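Local coordinates for protein-glutaminase (Chryseobacterium proteolyticum, PDB 2ZK9) that hydrolyses the side-chain amide of glutamine residues within proteins, releasing ammonia and leaving glutamate in their place, at residues 1-6 and 54-59; 34-40 and 166-172; 43-48 and 158-163; 68-72 and 125-131; 83-88 and 99-105. All coordinates share one frame; numbering follows the deposited sequence. Where two conformers were deposited one is given.

In the fold
From the N terminus, interaction 1 sets the first residues beside the end of helix 42-55 and closes the first loop, 1-59. Before that loop shuts, interactions 2 and 3 have opened, so both cross it. The remaining four nest: interaction 2 (34-40 with 166-172) encloses interaction 3, which packs helix 42-55 on helix 157-165; inside lies interaction 4, joining strand 69-72 to the start of strand 130-138, and innermost is the hairpin of interaction 5. Interactions 1, 4 and 5 all reach the mixed sheet. Ile5 touches Val88, linking 1 to 5, while Arg45 of interaction 3 meets residues of both 2 and 5.

Interaction 1: residues 1-6 and 54-59; sequences LASVIP and MNNGYD
Ile5 rides over one face of the Tyr58 ring, with CG1 displaced toward the rim and 4.0 Å from the ring centroid in a CH-pi contact. Its CG1 branch leaves beside the backbone N (chi1 -80°), which carries CD1 on to the root of the tyrosine, 3.6 Å from Tyr58 CB. Pro6 crosses the tyrosine side chain at about a right angle near its hydroxyl end, and its CD comes within 3.2 Å of Tyr58 OH. Ala2 adds another wall: its CB abuts Tyr58 CD2 at 3.9 Å and its carbonyl O lies in the ring plane, at the edge. The ring is thus a flat plug among Ala2, Ile5 and Pro6, and it also touches Thr10 of helix 8-19.

Segment 1-6 returns a bump of its own, Leu1, lying over the peptide that follows Tyr58, with CD1 3.6 Å from Tyr58 C. Its CD2 reaches the side chain of Asp59, whose carboxylate forms a salt bridge with Arg50. Between these two fillings run the backbone bonds: Ala2 N donates to Gly57 O (3.0 Å), and Asp59 N approaches Ala2 O (2.9 Å) from above the carbonyl plane. A water bridges Ser3 O and Asp59 O. Ala2 and Tyr58 form a single beta bridge, made where the chain leaves helix 42-55 through a Schellman motif at Gly57.

Interaction 2: residues 34-40 and 166-172; sequences TFRYPVD and FSLLSGC
Tyr37 and Phe166 meet edge to face where two type I beta turns, Thr34 to Tyr37 and Phe166 to Leu169, pack against each other. The edge of the tyrosine points at the phenylalanine face, the centroids 5.3 Å apart and the planes at 71°, with Tyr37 CE2 offset toward the rim of the Phe166 ring. One face of Tyr37 is taken by Leu169: CB stands over the ring centre, 3.7 Å from the centroid, and CD1 continues over the same face toward CE2 and CZ, both side chains pointing the same way. The hydroxyl of Tyr37 is bonded to Pro174 O, beyond both turns. Phe166 also touches the backbone of Asp40, the nearest atom of whose side chain is about 4 Å from a bound sodium ion.

Arg36 runs along the loop 167-170. Its CG occupies the crowded position between the backbone N and the carbonyl carbon (chi1 64°), and the chain then extends past Ser170, with CD 3.6 Å from Ser170 OG. Its own carbonyl O accepts from Gly171 N (2.8 Å), the backbone tie between the loops, whereas Gly171 O is buried without a polar partner. The guanidinium is held at its edge: NH2 donates to Ser167 O at 3.0 Å, in the carbonyl plane, and NE donates at 2.9 Å to an in-plane water O within hydrogen-bonding distance of Ser167 O and Leu169 O.

Interaction 3: residues 43-48 and 158-163; sequences YARAHK and NTNCVL
Ala44 and Thr159 mark the point where helices 42-55 and 157-165 come closest, their CA atoms 4.4 Å apart; the axes of segments 43-48 and 158-163 approach to 8.6 Å, with a crossing angle of -123°. The small alanine allows this approach: its CB rests 3.9 Å from Val162 CG1, with Leu163 CD2 close by. Thr159 straddles the ridge of helix 42-55. Its methyl CG2 lies anti to the backbone N and presses on the carbonyl of Ala44, 3.3 Å from Ala44 O, while OG1 turns to His47 CB and is bonded to Asp153.

Lys48 reaches across the crossing. CG is anti to the backbone N (chi1 -165°) and a bend at chi2 (70°) carries the aliphatic part obliquely across Leu163, with CG 3.7 Å from Leu163 CD1. The chain beyond is extended and delivers NZ to Asn160 OD1 at 2.8 Å, in the carbonyl plane and on a lone pair; Gln51 is a second partner of the ammonium. With an alanine in place of Lys48, Asn160 OD1 would probably be left without this donor and Leu163 CD1 stripped of its contacts with CG and CD.

At the other end Tyr43, its CG set between the backbone N and the carbonyl carbon, directs its ring to helix 157-165, with OH 3.9 Å from Val162 CG1 and joined to Asn158 OD1 through a water. The contact is buried: Tyr142 of strand 141-144 fits against Tyr43, Ala44, His47 and Thr159, and Arg45, on another side of helix 42-55, touches His83 of strand 82-91.

Interaction 4: residues 68-72 and 125-131; sequences NLKAS and SCGSASV
Lys70 curls over the loop 126-128 and grips two of its carbonyls. The chain folds at chi2 (-67°) and again at chi4 (60°), which brings NZ back to donate to Ser128 O at 2.7 Å and to Cys126 O at 3.0 Å, each met slightly off its carbonyl plane. The ammonium therefore pins the bend around Gly127. Its aliphatic part is packed as well: CB lies 3.8 Å from Cys126 CB, and CG 3.7 Å from Ala129 CB. Cys126 turns its sulfur toward the far end of the strand, where SG sits 3.8 Å from Ser72 CB.

Asn68 and Ser130 form an antiparallel hydrogen-bonded pair with both side chains on the same face. Ser130 N donates to Asn68 O (2.9 Å), and the return bond from Asn68 N to Ser130 O is weak. Between the two side chains a water accepts from Asn68 ND2 and is bonded to Ser130 OG.

Leu69 sets CD2 near Val131 and also touches Trp80. Strand 69-72 pairs with strand 77-80, and the Cys77-Cys126 disulfide fastens that small sheet to this loop; strand 130-138 then runs on into the mixed sheet.

Interaction 5: residues 83-88 and 99-105; sequences HVAILV and KRIIDPS
His83 meets Asp103 edge-on: NE2 donates to OD2 at 2.8 Å on its syn side, close to the imidazole plane, with ring and carboxylate planes 41° apart. Both CG atoms lie anti to their backbone N (His83 chi1 -173°, Asp103 chi1 -178°), which turns the two groups toward each other. OD2 has a second donor in Trp117 NE1; OD1 accepts from Ser105 N, closing an Asx turn, and also from Ser105 OG. Replacing Asp103 by an alanine removes both oxygens, and His83 NE2 is likely to lose its acceptor and the Ser105 turn its anchor.

Packing is dense through the strands. Val88 pairs with Arg100, and Ile86 O accepts from Ile102 N. On one face Leu87 CD1 meets Ile101 CD1 at 3.8 Å; on the other Ile86 CG1 lies 3.9 Å from Ile102 CB. The solvent side is at exposed Lys99, which slants across Leu87, CD 3.8 Å from Leu87 CD2, before its ammonium forms a salt bridge with Glu61.

Strand 82-91 is the centre of the mixed sheet, parallel to strand 4-5 and antiparallel to 61-66 and 97-102. Helix 8-19 covers Ile86, Val88 and Ile102, and Cys42 of helix 42-55 touches His83, consistent with the Cys-His-Asp sites of clan CA peptidases.

Interaction 1: residues 1-6 and 54-59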
# COMPACT_ATOMS: atom_id res chain seq x y z
N LEU A 1 -8.18 2.96 -19.86
CA LEU A 1 -7.93 2.98 -18.44
C LEU A 1 -9.25 3.24 -17.68
O LEU A 1 -9.94 4.22 -17.96
CB LEU A 1 -6.80 4.01 -18.15
CG LEU A 1 -6.27 3.98 -16.73
CD1 LEU A 1 -5.60 2.64 -16.38
CD2 LEU A 1 -5.25 5.09 -16.46
N ALA A 2 -9.63 2.34 -16.77
CA ALA A 2 -10.90 2.43 -16.06
C ALA A 2 -10.72 2.62 -14.56
O ALA A 2 -9.96 1.87 -13.95
CB ALA A 2 -11.74 1.18 -16.27
N SER A 3 -11.41 3.56 -13.96
CA SER A 3 -11.31 3.84 -12.52
C SER A 3 -12.16 2.91 -11.66
O SER A 3 -11.97 2.90 -10.45
CB SER A 3 -11.81 5.26 -12.20
OG SER A 3 -10.76 6.15 -12.59
N VAL A 4 -13.10 2.22 -12.29
CA VAL A 4 -13.98 1.34 -11.54
C VAL A 4 -13.86 -0.06 -12.07
O VAL A 4 -14.06 -0.29 -13.26
CB VAL A 4 -15.45 1.80 -11.56
CG1 VAL A 4 -16.33 0.86 -10.77
CG2 VAL A 4 -15.59 3.22 -11.05
N ILE A 5 -13.53 -1.00 -11.21
CA ILE A 5 -13.41 -2.43 -11.52
C ILE A 5 -14.79 -2.99 -11.71
O ILE A 5 -15.74 -2.64 -10.95
CB ILE A 5 -12.60 -3.08 -10.40
CG1 ILE A 5 -11.08 -2.86 -10.55
CG2 ILE A 5 -12.86 -4.57 -10.18
CD1 ILE A 5 -10.61 -1.42 -10.52
N PRO A 6 -15.03 -3.85 -12.70
CA PRO A 6 -16.41 -4.21 -13.07
C PRO A 6 -17.17 -5.11 -12.12
O PRO A 6 -18.40 -5.09 -12.15
CB PRO A 6 -16.28 -4.90 -14.42
CG PRO A 6 -14.85 -5.40 -14.45
CD PRO A 6 -14.09 -4.34 -13.75
N MET A 54 -2.91 -1.22 -13.30
CA MET A 54 -2.81 -0.63 -14.60
C MET A 54 -2.47 -1.65 -15.67
O MET A 54 -2.96 -1.55 -16.79
CB MET A 54 -1.83 0.56 -14.58
CG MET A 54 -2.32 1.74 -13.80
SD MET A 54 -1.24 3.15 -13.78
CE MET A 54 -1.22 3.67 -15.47
N ASN A 55 -1.65 -2.63 -15.35
CA ASN A 55 -1.36 -3.71 -16.29
C ASN A 55 -2.66 -4.33 -16.76
O ASN A 55 -2.74 -4.77 -17.89
CB ASN A 55 -0.41 -4.69 -15.63
CG ASN A 55 1.07 -4.23 -15.50
OD1 ASN A 55 1.52 -3.30 -16.22
ND2 ASN A 55 1.74 -4.93 -14.61
N ASN A 56 -3.64 -4.39 -15.88
CA ASN A 56 -4.95 -4.97 -16.10
C ASN A 56 -5.97 -4.00 -16.69
O ASN A 56 -7.11 -4.38 -16.89
CB ASN A 56 -5.55 -5.50 -14.78
CG ASN A 56 -5.05 -6.84 -14.35
OD1 ASN A 56 -5.56 -7.94 -14.63
ND2 ASN A 56 -3.91 -6.88 -13.68
N GLY A 57 -5.59 -2.76 -16.95
CA GLY A 57 -6.48 -1.74 -17.50
C GLY A 57 -7.26 -0.96 -16.45
O GLY A 57 -8.27 -0.36 -16.84
N TYR A 58 -6.83 -0.94 -15.19
CA TYR A 58 -7.51 -0.21 -14.13
C TYR A 58 -6.60 0.79 -13.48
O TYR A 58 -5.39 0.60 -13.34
CB TYR A 58 -8.06 -1.18 -13.05
CG TYR A 58 -8.99 -2.20 -13.69
CD1 TYR A 58 -8.65 -3.52 -13.82
CD2 TYR A 58 -10.22 -1.78 -14.15
CE1 TYR A 58 -9.48 -4.42 -14.40
CE2 TYR A 58 -11.06 -2.67 -14.80
CZ TYR A 58 -10.67 -4.00 -14.91
OH TYR A 58 -11.50 -4.91 -15.51
N ASP A 59 -7.21 1.85 -12.95
CA ASP A 59 -6.54 2.74 -12.03
C ASP A 59 -7.27 2.66 -10.68
O ASP A 59 -8.27 1.94 -10.54
CB ASP A 59 -6.42 4.16 -12.58
CG ASP A 59 -5.25 4.97 -12.06
OD1 ASP A 59 -4.61 4.55 -11.08
OD2 ASP A 59 -4.93 6.03 -12.67
O HOH W 1 -10.27 1.42 -8.74

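Interaction 2: residues 34-40 and 166-172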
# COMPACT_ATOMS: atom_id res chain seq x y z
N THR A 34 7.51 -5.66 -1.00
CA THR A 34 8.09 -5.90 0.31
C THR A 34 7.08 -5.78 1.45
O THR A 34 7.33 -5.14 2.47
CB THR A 34 9.26 -4.92 0.46
OG1 THR A 34 8.80 -3.60 0.20
CG2 THR A 34 10.41 -5.25 -0.50
N PHE A 35 5.92 -6.42 1.26
CA PHE A 35 4.84 -6.34 2.25
C PHE A 35 5.30 -6.84 3.63
O PHE A 35 4.84 -6.33 4.65
CB PHE A 35 3.65 -7.16 1.82
CG PHE A 35 2.97 -6.68 0.57
CD1 PHE A 35 2.44 -5.39 0.48
CD2 PHE A 35 2.81 -7.53 -0.51
CE1 PHE A 35 1.75 -4.99 -0.65
CE2 PHE A 35 2.11 -7.12 -1.64
CZ PHE A 35 1.60 -5.85 -1.71
N ARG A 36 6.20 -7.82 3.65
CA ARG A 36 6.69 -8.38 4.92
C ARG A 36 7.61 -7.44 5.68
O ARG A 36 7.99 -7.81 6.80
CB ARG A 36 7.42 -9.68 4.62
CG ARG A 36 8.67 -9.55 3.77
CD ARG A 36 9.30 -10.86 3.45
NE ARG A 36 10.51 -10.68 2.67
CZ ARG A 36 11.32 -11.64 2.28
NH1 ARG A 36 11.02 -12.89 2.59
NH2 ARG A 36 12.38 -11.34 1.57
N TYR A 37 7.98 -6.31 5.11
CA TYR A 37 8.84 -5.32 5.74
C TYR A 37 8.08 -4.03 5.90
O TYR A 37 8.17 -3.13 5.07
CB TYR A 37 10.10 -5.10 4.90
CG TYR A 37 11.10 -4.17 5.56
CD1 TYR A 37 11.63 -4.43 6.78
CD2 TYR A 37 11.51 -3.01 4.88
CE1 TYR A 37 12.57 -3.56 7.36
CE2 TYR A 37 12.42 -2.17 5.47
CZ TYR A 37 12.96 -2.41 6.69
OH TYR A 37 13.90 -1.54 7.20
N PRO A 38 7.30 -3.90 6.98
CA PRO A 38 6.46 -2.72 7.15
C PRO A 38 7.15 -1.50 7.69
O PRO A 38 6.48 -0.47 7.85
CB PRO A 38 5.34 -3.20 8.09
CG PRO A 38 6.07 -4.19 8.93
CD PRO A 38 6.95 -4.96 7.95
N VAL A 39 8.43 -1.54 7.98
CA VAL A 39 9.12 -0.40 8.56
C VAL A 39 8.99 0.84 7.68
O VAL A 39 8.79 1.93 8.21
CB VAL A 39 10.60 -0.75 8.81
CG1 VAL A 39 11.41 0.46 9.27
CG2 VAL A 39 10.75 -1.87 9.83
N ASP A 40 9.15 0.68 6.36
CA ASP A 40 9.11 1.83 5.49
C ASP A 40 8.85 1.30 4.08
O ASP A 40 8.70 0.12 3.88
CB ASP A 40 10.40 2.63 5.61
CG ASP A 40 10.31 4.12 5.40
OD1 ASP A 40 11.08 4.85 6.04
OD2 ASP A 40 9.49 4.58 4.55
N PHE A 166 14.91 -2.92 -0.39
CA PHE A 166 14.29 -3.57 0.74
C PHE A 166 14.00 -5.04 0.53
O PHE A 166 13.41 -5.70 1.41
CB PHE A 166 13.02 -2.84 1.18
CG PHE A 166 13.20 -1.40 1.63
CD1 PHE A 166 14.42 -0.84 1.97
CD2 PHE A 166 12.07 -0.60 1.79
CE1 PHE A 166 14.50 0.47 2.41
CE2 PHE A 166 12.17 0.69 2.21
CZ PHE A 166 13.38 1.24 2.51
N SER A 167 14.40 -5.62 -0.59
CA SER A 167 14.01 -6.95 -1.02
C SER A 167 14.28 -8.02 0.01
O SER A 167 13.45 -8.93 0.13
CB SER A 167 14.72 -7.28 -2.32
OG SER A 167 16.14 -7.23 -2.26
N LEU A 168 15.44 -7.98 0.67
CA LEU A 168 15.80 -9.05 1.61
C LEU A 168 15.29 -8.83 3.03
O LEU A 168 15.53 -9.69 3.90
CB LEU A 168 17.35 -9.18 1.59
CG LEU A 168 17.94 -9.33 0.20
CD1 LEU A 168 19.46 -9.38 0.35
CD2 LEU A 168 17.31 -10.56 -0.46
N LEU A 169 14.67 -7.70 3.28
CA LEU A 169 14.31 -7.28 4.63
C LEU A 169 12.93 -7.80 5.00
O LEU A 169 12.05 -7.93 4.17
CB LEU A 169 14.38 -5.77 4.75
CG LEU A 169 15.69 -5.10 4.28
CD1 LEU A 169 15.62 -3.61 4.43
CD2 LEU A 169 16.92 -5.71 4.95
N SER A 170 12.76 -8.06 6.27
CA SER A 170 11.50 -8.58 6.80
C SER A 170 11.35 -8.20 8.24
O SER A 170 12.30 -8.10 8.97
CB SER A 170 11.48 -10.10 6.66
OG SER A 170 10.20 -10.63 6.94
N GLY A 171 10.09 -8.06 8.69
CA GLY A 171 9.81 -7.73 10.06
C GLY A 171 10.00 -6.25 10.38
O GLY A 171 9.84 -5.40 9.51
N CYS A 172 10.32 -5.98 11.64
CA CYS A 172 10.33 -4.63 12.15
C CYS A 172 11.73 -4.10 12.39
O CYS A 172 11.87 -3.06 13.02
CB CYS A 172 9.47 -4.51 13.41
SG CYS A 172 7.77 -5.15 13.15
O HOH W 2 10.99 -8.04 1.67

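Interaction 3: residues 43-48 and 158-163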
# COMPACT_ATOMS: atom_id res chain seq x y z
N TYR A 43 4.99 3.85 0.30
CA TYR A 43 4.73 4.61 -0.93
C TYR A 43 5.08 3.77 -2.13
O TYR A 43 4.37 3.78 -3.14
CB TYR A 43 5.49 5.94 -0.83
CG TYR A 43 6.94 5.79 -0.47
CD1 TYR A 43 7.42 5.80 0.82
CD2 TYR A 43 7.88 5.59 -1.48
CE1 TYR A 43 8.77 5.65 1.12
CE2 TYR A 43 9.20 5.45 -1.22
CZ TYR A 43 9.66 5.47 0.08
OH TYR A 43 11.01 5.31 0.31
N ALA A 44 6.21 3.06 -2.08
CA ALA A 44 6.65 2.21 -3.19
C ALA A 44 5.75 1.01 -3.31
O ALA A 44 5.37 0.61 -4.42
CB ALA A 44 8.10 1.83 -2.97
N ARG A 45 5.38 0.38 -2.18
CA ARG A 45 4.47 -0.77 -2.27
C ARG A 45 3.16 -0.37 -2.94
O ARG A 45 2.62 -1.09 -3.76
CB ARG A 45 4.24 -1.40 -0.92
CG ARG A 45 5.49 -1.90 -0.20
CD ARG A 45 5.20 -2.84 0.92
NE ARG A 45 4.28 -2.33 1.98
CZ ARG A 45 4.66 -1.56 2.98
NH1 ARG A 45 5.89 -1.16 3.16
NH2 ARG A 45 3.74 -1.13 3.86
N ALA A 46 2.63 0.80 -2.56
CA ALA A 46 1.34 1.25 -3.10
C ALA A 46 1.43 1.52 -4.57
O ALA A 46 0.54 1.19 -5.35
CB ALA A 46 0.83 2.45 -2.33
N HIS A 47 2.54 2.17 -5.02
CA HIS A 47 2.66 2.49 -6.42
C HIS A 47 2.86 1.23 -7.28
O HIS A 47 2.42 1.18 -8.42
CB HIS A 47 3.80 3.50 -6.61
CG HIS A 47 3.48 4.58 -7.59
ND1 HIS A 47 2.35 5.26 -7.52
CD2 HIS A 47 4.18 5.15 -8.62
CE1 HIS A 47 2.30 6.23 -8.41
NE2 HIS A 47 3.41 6.16 -9.11
N LYS A 48 3.52 0.23 -6.71
CA LYS A 48 3.69 -1.04 -7.40
C LYS A 48 2.38 -1.80 -7.50
O LYS A 48 2.07 -2.40 -8.54
CB LYS A 48 4.76 -1.88 -6.73
CG LYS A 48 5.27 -3.05 -7.55
CD LYS A 48 6.10 -2.64 -8.76
CE LYS A 48 6.72 -3.82 -9.44
NZ LYS A 48 7.42 -3.45 -10.68
N ASN A 158 11.56 5.31 -8.90
CA ASN A 158 11.80 5.32 -7.46
C ASN A 158 11.25 4.04 -6.82
O ASN A 158 11.89 3.41 -6.00
CB ASN A 158 11.21 6.57 -6.81
CG ASN A 158 11.79 6.77 -5.46
OD1 ASN A 158 11.12 6.51 -4.43
ND2 ASN A 158 13.00 7.26 -5.37
N THR A 159 10.03 3.70 -7.23
CA THR A 159 9.33 2.53 -6.69
C THR A 159 10.18 1.30 -6.79
O THR A 159 10.40 0.57 -5.82
CB THR A 159 8.00 2.34 -7.43
OG1 THR A 159 7.08 3.36 -7.11
CG2 THR A 159 7.36 1.01 -7.07
N ASN A 160 10.65 1.01 -8.01
CA ASN A 160 11.39 -0.24 -8.23
C ASN A 160 12.71 -0.21 -7.50
O ASN A 160 13.17 -1.24 -7.00
CB ASN A 160 11.53 -0.50 -9.73
CG ASN A 160 10.25 -0.91 -10.36
OD1 ASN A 160 9.53 -1.79 -9.83
ND2 ASN A 160 9.96 -0.39 -11.54
N CYS A 161 13.36 0.95 -7.43
CA CYS A 161 14.64 1.08 -6.73
C CYS A 161 14.48 0.82 -5.26
O CYS A 161 15.28 0.08 -4.63
CB CYS A 161 15.22 2.49 -6.94
SG CYS A 161 16.98 2.64 -6.55
N VAL A 162 13.43 1.39 -4.64
CA VAL A 162 13.19 1.22 -3.20
C VAL A 162 12.84 -0.23 -2.93
O VAL A 162 13.35 -0.83 -1.97
CB VAL A 162 12.13 2.21 -2.73
CG1 VAL A 162 11.65 1.86 -1.34
CG2 VAL A 162 12.67 3.62 -2.81
N LEU A 163 11.94 -0.81 -3.71
CA LEU A 163 11.60 -2.22 -3.49
C LEU A 163 12.84 -3.11 -3.57
O LEU A 163 13.00 -4.02 -2.75
CB LEU A 163 10.54 -2.70 -4.47
CG LEU A 163 9.15 -2.05 -4.35
CD1 LEU A 163 8.27 -2.55 -5.47
CD2 LEU A 163 8.55 -2.34 -2.98
O HOH W 3 11.97 7.19 -1.76

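Interaction 4: residues 68-72 and 125-131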
# COMPACT_ATOMS: atom_id res chain seq x y z
N ASN A 68 -0.03 9.72 14.78
CA ASN A 68 0.82 8.92 15.65
C ASN A 68 0.44 7.46 15.36
O ASN A 68 -0.37 6.88 16.07
CB ASN A 68 0.57 9.28 17.10
CG ASN A 68 1.39 8.44 18.05
OD1 ASN A 68 2.45 7.94 17.70
ND2 ASN A 68 0.90 8.26 19.25
N LEU A 69 0.95 6.91 14.27
CA LEU A 69 0.47 5.62 13.77
C LEU A 69 1.33 4.50 14.33
O LEU A 69 2.52 4.62 14.53
CB LEU A 69 0.50 5.60 12.24
CG LEU A 69 -0.21 6.74 11.55
CD1 LEU A 69 -0.15 6.51 10.03
CD2 LEU A 69 -1.66 6.91 12.01
N LYS A 70 0.67 3.35 14.54
CA LYS A 70 1.26 2.15 15.08
C LYS A 70 0.61 0.95 14.40
O LYS A 70 -0.61 0.91 14.31
CB LYS A 70 0.97 2.06 16.60
CG LYS A 70 1.45 3.15 17.47
CD LYS A 70 2.91 3.25 17.59
CE LYS A 70 3.40 4.32 18.61
NZ LYS A 70 2.86 4.01 20.00
N ALA A 71 1.42 -0.04 14.00
CA ALA A 71 0.90 -1.23 13.36
C ALA A 71 1.68 -2.44 13.82
O ALA A 71 2.88 -2.36 14.11
CB ALA A 71 0.94 -1.10 11.86
N SER A 72 1.02 -3.57 13.83
CA SER A 72 1.65 -4.85 14.19
C SER A 72 1.59 -5.87 13.06
O SER A 72 0.61 -5.91 12.35
CB SER A 72 0.88 -5.41 15.36
OG SER A 72 1.51 -6.68 15.74
N SER A 125 -2.07 -2.40 20.52
CA SER A 125 -1.12 -3.42 20.97
C SER A 125 0.33 -2.95 20.77
O SER A 125 1.27 -3.60 21.24
CB SER A 125 -1.38 -4.78 20.36
OG SER A 125 -1.09 -4.83 18.98
N CYS A 126 0.51 -1.82 20.09
CA CYS A 126 1.83 -1.22 19.88
C CYS A 126 1.90 0.11 20.60
O CYS A 126 2.71 0.98 20.18
CB CYS A 126 2.13 -1.10 18.36
SG CYS A 126 2.27 -2.79 17.67
N GLY A 127 1.05 0.37 21.57
CA GLY A 127 1.06 1.58 22.35
C GLY A 127 0.11 2.64 21.85
O GLY A 127 -0.74 2.41 21.01
N SER A 128 0.24 3.85 22.44
CA SER A 128 -0.69 4.90 22.10
C SER A 128 -0.64 5.21 20.61
O SER A 128 0.41 5.17 19.98
CB SER A 128 -0.29 6.17 22.84
OG SER A 128 -0.33 5.97 24.26
N ALA A 129 -1.78 5.56 20.05
CA ALA A 129 -1.88 5.75 18.61
C ALA A 129 -3.09 6.59 18.28
O ALA A 129 -4.11 6.47 18.95
CB ALA A 129 -1.96 4.40 17.92
N SER A 130 -2.99 7.42 17.25
CA SER A 130 -4.12 8.24 16.84
C SER A 130 -3.93 8.70 15.40
O SER A 130 -2.81 8.90 14.94
CB SER A 130 -4.31 9.47 17.73
OG SER A 130 -3.16 10.27 17.78
N VAL A 131 -5.05 8.90 14.71
CA VAL A 131 -5.10 9.48 13.37
C VAL A 131 -5.31 10.99 13.49
O VAL A 131 -6.23 11.42 14.15
CB VAL A 131 -6.21 8.86 12.52
CG1 VAL A 131 -6.39 9.61 11.21
CG2 VAL A 131 -5.97 7.36 12.26
O HOH W 4 -1.73 9.38 19.98
O HOH W 5 -2.29 11.99 15.89

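Interaction 5: residues 83-88 and 99-105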
# COMPACT_ATOMS: atom_id res chain seq x y z
N HIS A 83 0.86 6.50 6.50
CA HIS A 83 0.83 5.28 5.75
C HIS A 83 -0.03 5.52 4.50
O HIS A 83 -0.82 6.47 4.44
CB HIS A 83 0.27 4.13 6.63
CG HIS A 83 0.36 2.76 5.96
ND1 HIS A 83 1.46 2.39 5.24
CD2 HIS A 83 -0.53 1.77 5.93
CE1 HIS A 83 1.23 1.17 4.80
NE2 HIS A 83 0.01 0.74 5.21
N VAL A 84 0.13 4.68 3.50
CA VAL A 84 -0.59 4.79 2.25
C VAL A 84 -0.86 3.38 1.73
O VAL A 84 -0.03 2.49 1.89
CB VAL A 84 0.19 5.66 1.22
CG1 VAL A 84 1.57 5.14 0.93
CG2 VAL A 84 -0.61 5.83 -0.06
N ALA A 85 -1.98 3.23 1.05
CA ALA A 85 -2.31 2.05 0.30
C ALA A 85 -3.24 2.44 -0.85
O ALA A 85 -3.60 3.59 -1.01
CB ALA A 85 -2.91 0.97 1.20
N ILE A 86 -3.58 1.45 -1.69
CA ILE A 86 -4.48 1.72 -2.81
C ILE A 86 -5.91 1.53 -2.37
O ILE A 86 -6.25 0.62 -1.61
CB ILE A 86 -4.13 0.86 -4.05
CG1 ILE A 86 -4.25 -0.64 -3.85
CG2 ILE A 86 -2.78 1.29 -4.60
CD1 ILE A 86 -4.27 -1.42 -5.14
N LEU A 87 -6.77 2.43 -2.86
CA LEU A 87 -8.19 2.48 -2.59
C LEU A 87 -8.91 2.22 -3.91
O LEU A 87 -8.88 3.08 -4.81
CB LEU A 87 -8.57 3.83 -1.98
CG LEU A 87 -10.03 3.99 -1.62
CD1 LEU A 87 -10.42 3.10 -0.45
CD2 LEU A 87 -10.35 5.44 -1.34
N VAL A 88 -9.44 1.02 -4.07
CA VAL A 88 -9.98 0.51 -5.31
C VAL A 88 -11.50 0.63 -5.31
O VAL A 88 -12.17 0.33 -4.36
CB VAL A 88 -9.56 -0.96 -5.47
CG1 VAL A 88 -9.97 -1.54 -6.84
CG2 VAL A 88 -8.06 -1.08 -5.30
N LYS A 99 -15.88 0.83 -2.39
CA LYS A 99 -14.42 1.00 -2.37
C LYS A 99 -13.85 0.09 -1.30
O LYS A 99 -14.43 -0.10 -0.22
CB LYS A 99 -13.98 2.42 -2.08
CG LYS A 99 -14.50 3.46 -3.05
CD LYS A 99 -13.81 4.80 -2.88
CE LYS A 99 -14.39 5.87 -3.78
NZ LYS A 99 -13.72 7.17 -3.54
N ARG A 100 -12.65 -0.40 -1.56
CA ARG A 100 -11.87 -1.16 -0.58
C ARG A 100 -10.41 -0.79 -0.68
O ARG A 100 -9.90 -0.53 -1.77
CB ARG A 100 -11.98 -2.66 -0.79
CG ARG A 100 -13.34 -3.28 -0.59
CD ARG A 100 -13.74 -3.34 0.85
NE ARG A 100 -15.05 -4.03 1.02
CZ ARG A 100 -16.20 -3.38 0.92
NH1 ARG A 100 -16.27 -2.07 0.65
NH2 ARG A 100 -17.30 -4.10 1.09
N ILE A 101 -9.72 -0.83 0.45
CA ILE A 101 -8.29 -0.80 0.47
C ILE A 101 -7.72 -2.17 0.16
O ILE A 101 -8.24 -3.18 0.64
CB ILE A 101 -7.78 -0.35 1.87
CG1 ILE A 101 -8.17 1.08 2.19
CG2 ILE A 101 -6.29 -0.60 2.03
CD1 ILE A 101 -7.33 2.16 1.48
N ILE A 102 -6.63 -2.19 -0.64
CA ILE A 102 -5.79 -3.37 -0.75
C ILE A 102 -4.48 -3.03 -0.11
O ILE A 102 -3.78 -2.08 -0.52
CB ILE A 102 -5.64 -3.86 -2.19
CG1 ILE A 102 -7.02 -4.34 -2.72
CG2 ILE A 102 -4.60 -4.93 -2.26
CD1 ILE A 102 -7.04 -4.80 -4.16
N ASP A 103 -4.11 -3.76 0.95
CA ASP A 103 -2.85 -3.54 1.62
C ASP A 103 -2.41 -4.83 2.32
O ASP A 103 -2.63 -5.02 3.51
CB ASP A 103 -2.92 -2.43 2.67
CG ASP A 103 -1.60 -2.17 3.33
OD1 ASP A 103 -0.58 -2.84 2.95
OD2 ASP A 103 -1.56 -1.30 4.21
N PRO A 104 -1.75 -5.71 1.59
CA PRO A 104 -1.25 -6.96 2.20
C PRO A 104 -0.21 -6.80 3.26
O PRO A 104 0.13 -7.80 3.91
CB PRO A 104 -0.71 -7.72 0.97
CG PRO A 104 -1.51 -7.24 -0.18
CD PRO A 104 -1.62 -5.75 0.12
N SER A 105 0.35 -5.63 3.48
CA SER A 105 1.23 -5.43 4.64
C SER A 105 0.47 -5.46 5.97
O SER A 105 1.08 -5.72 6.97
CB SER A 105 2.12 -4.19 4.52
OG SER A 105 1.42 -2.94 4.71